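Local coordinates for SprT-like domain-containing protein Spartan (Homo sapiens, PDB 6MDW) that cleaves proteins covalently cross-linked to DNA, acting as a DNA-dependent zinc metalloendopeptidase that helps keep the genome intact during replication, at residues Q35-Q40 with H91-A96. Numbering follows the deposited sequence.
Sequences QFFWGQ and HEMIHA. With ZN (zinc ion), chain F.
In the SprT-like protease domain, the back of the HExxH zinc helix, 82-100, rests on F37, which touches it at M93 and I94 from the turn that follows helix 25-36. The contact is buried and made by apolar side chains, with no hydrogen bond across it. F37 is the first residue to depart from helical backbone angles and also opens a type I' turn, closed by a hydrogen bond from Q40 N to F37 O at 2.9 Å. With CG anti to its carbonyl carbon, chi1 -64°, the ring is sent out from the turn and its far end meets the zinc helix. F37 CE2 lies 3.7 Å from M93 CB, an oblique approach to the ring, while I94 CG1 sits at the ring edge, in plane, 3.9 Å from F37 CZ. The M93 chain runs extended through chi2 and bends at chi3 (74°), which brings its methyl CE back to 3.8 Å from F37 CD2. The sulfur stands farther off, SD being 5.4 Å from the F37 ring centroid and 56° off its normal, an oblique Met-aromatic contact. Trimming F37 to an alanine would probably open a gap beside M93 and I94, leaving the M93 methyl group freer to turn and the zinc helix less firmly backed. I121 of helix 112-125 also touches F37, and I70 of strand 68-73 touches M93, so that helix and sheet both meet this core. Other residues of the same turns form the active site: E92 is the catalytic glutamate, and H91 and H95 point to the zinc, whose third histidine is H110. H91 ND1 is hydrogen-bonded to the backbone oxygen of T130, which helps fix the imidazole's rotation, while its NE2 binds the zinc ion at 2.0 Å and H95 NE2 does so at 2.1 Å.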
ATOM      1  N   GLN A  35      14.898 -11.636   1.316  1.00  9.56           N
ATOM      2  CA  GLN A  35      16.057 -10.746   1.444  1.00 10.56           C
ATOM      3  C   GLN A  35      15.879  -9.690   2.537  1.00 10.58           C
ATOM      4  O   GLN A  35      16.899  -9.295   3.126  1.00 12.03           O
ATOM      5  CB  GLN A  35      16.359 -10.053   0.125  1.00 11.74           C
ATOM      6  CG  GLN A  35      16.862 -11.028  -0.930  1.00 14.09           C
ATOM      7  CD  GLN A  35      17.333 -10.324  -2.170  1.00 16.59           C
ATOM      8  OE1 GLN A  35      16.915  -9.219  -2.485  1.00 15.62           O
ATOM      9  NE2 GLN A  35      18.238 -10.983  -2.884  1.00 27.19           N
ATOM     10  N   PHE A  36      14.639  -9.229   2.798  1.00  8.86           N
ATOM     11  CA  PHE A  36      14.417  -8.070   3.626  1.00  9.57           C
ATOM     12  C   PHE A  36      13.495  -8.326   4.805  1.00  7.55           C
ATOM     13  O   PHE A  36      13.479  -7.457   5.687  1.00 10.18           O
ATOM     14  CB  PHE A  36      13.880  -6.896   2.794  1.00  8.56           C
ATOM     15  CG  PHE A  36      14.778  -6.578   1.630  1.00  8.52           C
ATOM     16  CD1 PHE A  36      16.120  -6.298   1.848  1.00 11.51           C
ATOM     17  CD2 PHE A  36      14.300  -6.610   0.331  1.00 10.70           C
ATOM     18  CE1 PHE A  36      16.979  -6.084   0.785  1.00 13.75           C
ATOM     19  CE2 PHE A  36      15.165  -6.380  -0.728  1.00 15.01           C
ATOM     20  CZ  PHE A  36      16.498  -6.134  -0.493  1.00 14.43           C
ATOM     21  N   PHE A  37      12.750  -9.443   4.876  1.00  6.81           N
ATOM     22  CA  PHE A  37      11.764  -9.653   5.925  1.00  6.77           C
ATOM     23  C   PHE A  37      11.926 -11.010   6.601  1.00  7.20           C
ATOM     24  O   PHE A  37      11.033 -11.474   7.260  1.00  7.56           O
ATOM     25  CB  PHE A  37      10.332  -9.482   5.384  1.00  5.96           C
ATOM     26  CG  PHE A  37      10.065  -8.072   4.917  1.00  6.29           C
ATOM     27  CD1 PHE A  37       9.807  -7.075   5.840  1.00  6.62           C
ATOM     28  CD2 PHE A  37      10.193  -7.743   3.588  1.00  7.86           C
ATOM     29  CE1 PHE A  37       9.588  -5.764   5.432  1.00  6.93           C
ATOM     30  CE2 PHE A  37       9.942  -6.442   3.174  1.00  8.56           C
ATOM     31  CZ  PHE A  37       9.648  -5.461   4.090  1.00  7.54           C
ATOM     32  N   TRP A  38      13.140 -11.558   6.486  1.00  9.00           N
ATOM     33  CA  TRP A  38      13.588 -12.765   7.237  1.00  8.83           C
ATOM     34  C   TRP A  38      12.648 -13.964   7.017  1.00  7.95           C
ATOM     35  O   TRP A  38      12.513 -14.844   7.884  1.00 10.04           O
ATOM     36  CB  TRP A  38      13.742 -12.417   8.719  1.00  8.90           C
ATOM     37  CG  TRP A  38      14.589 -11.215   8.973  1.00  9.07           C
ATOM     38  CD1 TRP A  38      15.949 -11.163   8.974  1.00 10.88           C
ATOM     39  CD2 TRP A  38      14.136  -9.870   9.220  1.00 10.19           C
ATOM     40  NE1 TRP A  38      16.373  -9.890   9.224  1.00 11.05           N
ATOM     41  CE2 TRP A  38      15.281  -9.077   9.392  1.00 10.36           C
ATOM     42  CE3 TRP A  38      12.877  -9.277   9.363  1.00  9.71           C
ATOM     43  CZ2 TRP A  38      15.219  -7.720   9.703  1.00 10.32           C
ATOM     44  CZ3 TRP A  38      12.806  -7.932   9.645  1.00 10.69           C
ATOM     45  CH2 TRP A  38      13.965  -7.165   9.813  1.00 10.48           C
ATOM     46  N   GLY A  39      11.944 -14.004   5.872  1.00  8.36           N
ATOM     47  CA  GLY A  39      11.028 -15.086   5.541  1.00  9.98           C
ATOM     48  C   GLY A  39       9.677 -14.974   6.231  1.00 11.57           C
ATOM     49  O   GLY A  39       8.813 -15.842   6.037  1.00 16.56           O
ATOM     50  N   GLN A  40       9.436 -13.932   7.029  1.00  9.76           N
ATOM     51  CA  GLN A  40       8.297 -13.880   7.922  1.00  9.98           C
ATOM     52  C   GLN A  40       6.949 -13.566   7.242  1.00 11.94           C
ATOM     53  O   GLN A  40       5.930 -13.659   7.903  1.00 13.25           O
ATOM     54  CB  GLN A  40       8.558 -12.882   9.040  1.00 10.09           C
ATOM     55  CG  GLN A  40       9.632 -13.376  10.003  1.00 11.10           C
ATOM     56  CD  GLN A  40       9.796 -12.456  11.179  1.00  9.59           C
ATOM     57  OE1 GLN A  40      10.769 -11.728  11.255  1.00 11.69           O
ATOM     58  NE2 GLN A  40       8.860 -12.507  12.126  1.00 11.45           N
ATOM     59  N   HIS A  91       7.002  -0.727   0.553  1.00  5.60           N
ATOM     60  CA  HIS A  91       6.228   0.040   1.514  1.00  6.99           C
ATOM     61  C   HIS A  91       5.085  -0.801   2.095  1.00  6.17           C
ATOM     62  O   HIS A  91       4.924  -0.897   3.304  1.00  5.78           O
ATOM     63  CB  HIS A  91       5.712   1.322   0.850  1.00  7.48           C
ATOM     64  CG  HIS A  91       4.865   2.202   1.704  1.00  7.54           C
ATOM     65  ND1 HIS A  91       5.247   3.503   2.031  1.00  8.93           N
ATOM     66  CD2 HIS A  91       3.648   2.009   2.272  1.00  9.51           C
ATOM     67  CE1 HIS A  91       4.296   4.039   2.784  1.00  8.03           C
ATOM     68  NE2 HIS A  91       3.311   3.146   2.962  1.00  7.98           N
ATOM     69  N   GLU A  92       4.311  -1.436   1.211  1.00  6.00           N
ATOM     70  CA  GLU A  92       3.213  -2.267   1.661  1.00  6.06           C
ATOM     71  C   GLU A  92       3.710  -3.459   2.488  1.00  6.26           C
ATOM     72  O   GLU A  92       3.086  -3.845   3.464  1.00  7.47           O
ATOM     73  CB  GLU A  92       2.366  -2.785   0.492  1.00  6.88           C
ATOM     74  CG  GLU A  92       1.731  -1.682  -0.344  1.00 10.44           C
ATOM     75  CD  GLU A  92       0.960  -0.662   0.454  1.00 14.14           C
ATOM     76  OE1 GLU A  92       0.350  -0.988   1.497  1.00 13.37           O
ATOM     77  OE2 GLU A  92       0.992   0.520   0.022  1.00 26.11           O
ATOM     78  N   MET A  93       4.840  -4.050   2.083  1.00  5.41           N
ATOM     79  CA  MET A  93       5.372  -5.194   2.844  1.00  5.99           C
ATOM     80  C   MET A  93       5.811  -4.803   4.255  1.00  6.81           C
ATOM     81  O   MET A  93       5.717  -5.640   5.168  1.00  7.20           O
ATOM     82  CB  MET A  93       6.507  -5.838   2.053  1.00  5.57           C
ATOM     83  CG  MET A  93       6.018  -6.560   0.780  1.00  6.52           C
ATOM     84  SD  MET A  93       7.350  -7.304  -0.217  1.00  8.82           S
ATOM     85  CE  MET A  93       7.755  -8.719   0.809  1.00  9.19           C
ATOM     86  N   ILE A  94       6.247  -3.559   4.451  1.00  6.05           N
ATOM     87  CA  ILE A  94       6.567  -3.096   5.795  1.00  6.64           C
ATOM     88  C   ILE A  94       5.291  -3.051   6.635  1.00  6.16           C
ATOM     89  O   ILE A  94       5.238  -3.548   7.747  1.00  7.07           O
ATOM     90  CB  ILE A  94       7.268  -1.726   5.790  1.00  6.06           C
ATOM     91  CG1 ILE A  94       8.630  -1.816   5.094  1.00  6.66           C
ATOM     92  CG2 ILE A  94       7.416  -1.262   7.214  1.00  7.51           C
ATOM     93  CD1 ILE A  94       9.246  -0.471   4.869  1.00  8.02           C
ATOM     94  N   HIS A  95       4.218  -2.479   6.085  1.00  6.54           N
ATOM     95  CA  HIS A  95       2.933  -2.512   6.808  1.00  6.67           C
ATOM     96  C   HIS A  95       2.552  -3.959   7.125  1.00  8.25           C
ATOM     97  O   HIS A  95       2.083  -4.271   8.232  1.00  8.07           O
ATOM     98  CB  HIS A  95       1.826  -1.858   5.977  1.00  6.86           C
ATOM     99  CG  HIS A  95       1.874  -0.363   5.887  1.00  6.99           C
ATOM    100  ND1 HIS A  95       1.992   0.485   6.984  1.00  8.57           N
ATOM    101  CD2 HIS A  95       1.775   0.433   4.799  1.00  8.79           C
ATOM    102  CE1 HIS A  95       1.977   1.741   6.533  1.00  9.50           C
ATOM    103  NE2 HIS A  95       1.861   1.738   5.198  1.00  8.94           N
ATOM    104  N   ALA A  96       2.682  -4.841   6.152  1.00  6.07           N
ATOM    105  CA  ALA A  96       2.330  -6.250   6.369  1.00  7.40           C
ATOM    106  C   ALA A  96       3.202  -6.836   7.500  1.00  8.57           C
ATOM    107  O   ALA A  96       2.715  -7.599   8.325  1.00  9.05           O
ATOM    108  CB  ALA A  96       2.497  -7.027   5.099  1.00  7.60           C
TER
HETATM  109 ZN    ZN F 805       1.615   3.465   4.033  1.00 11.10          ZN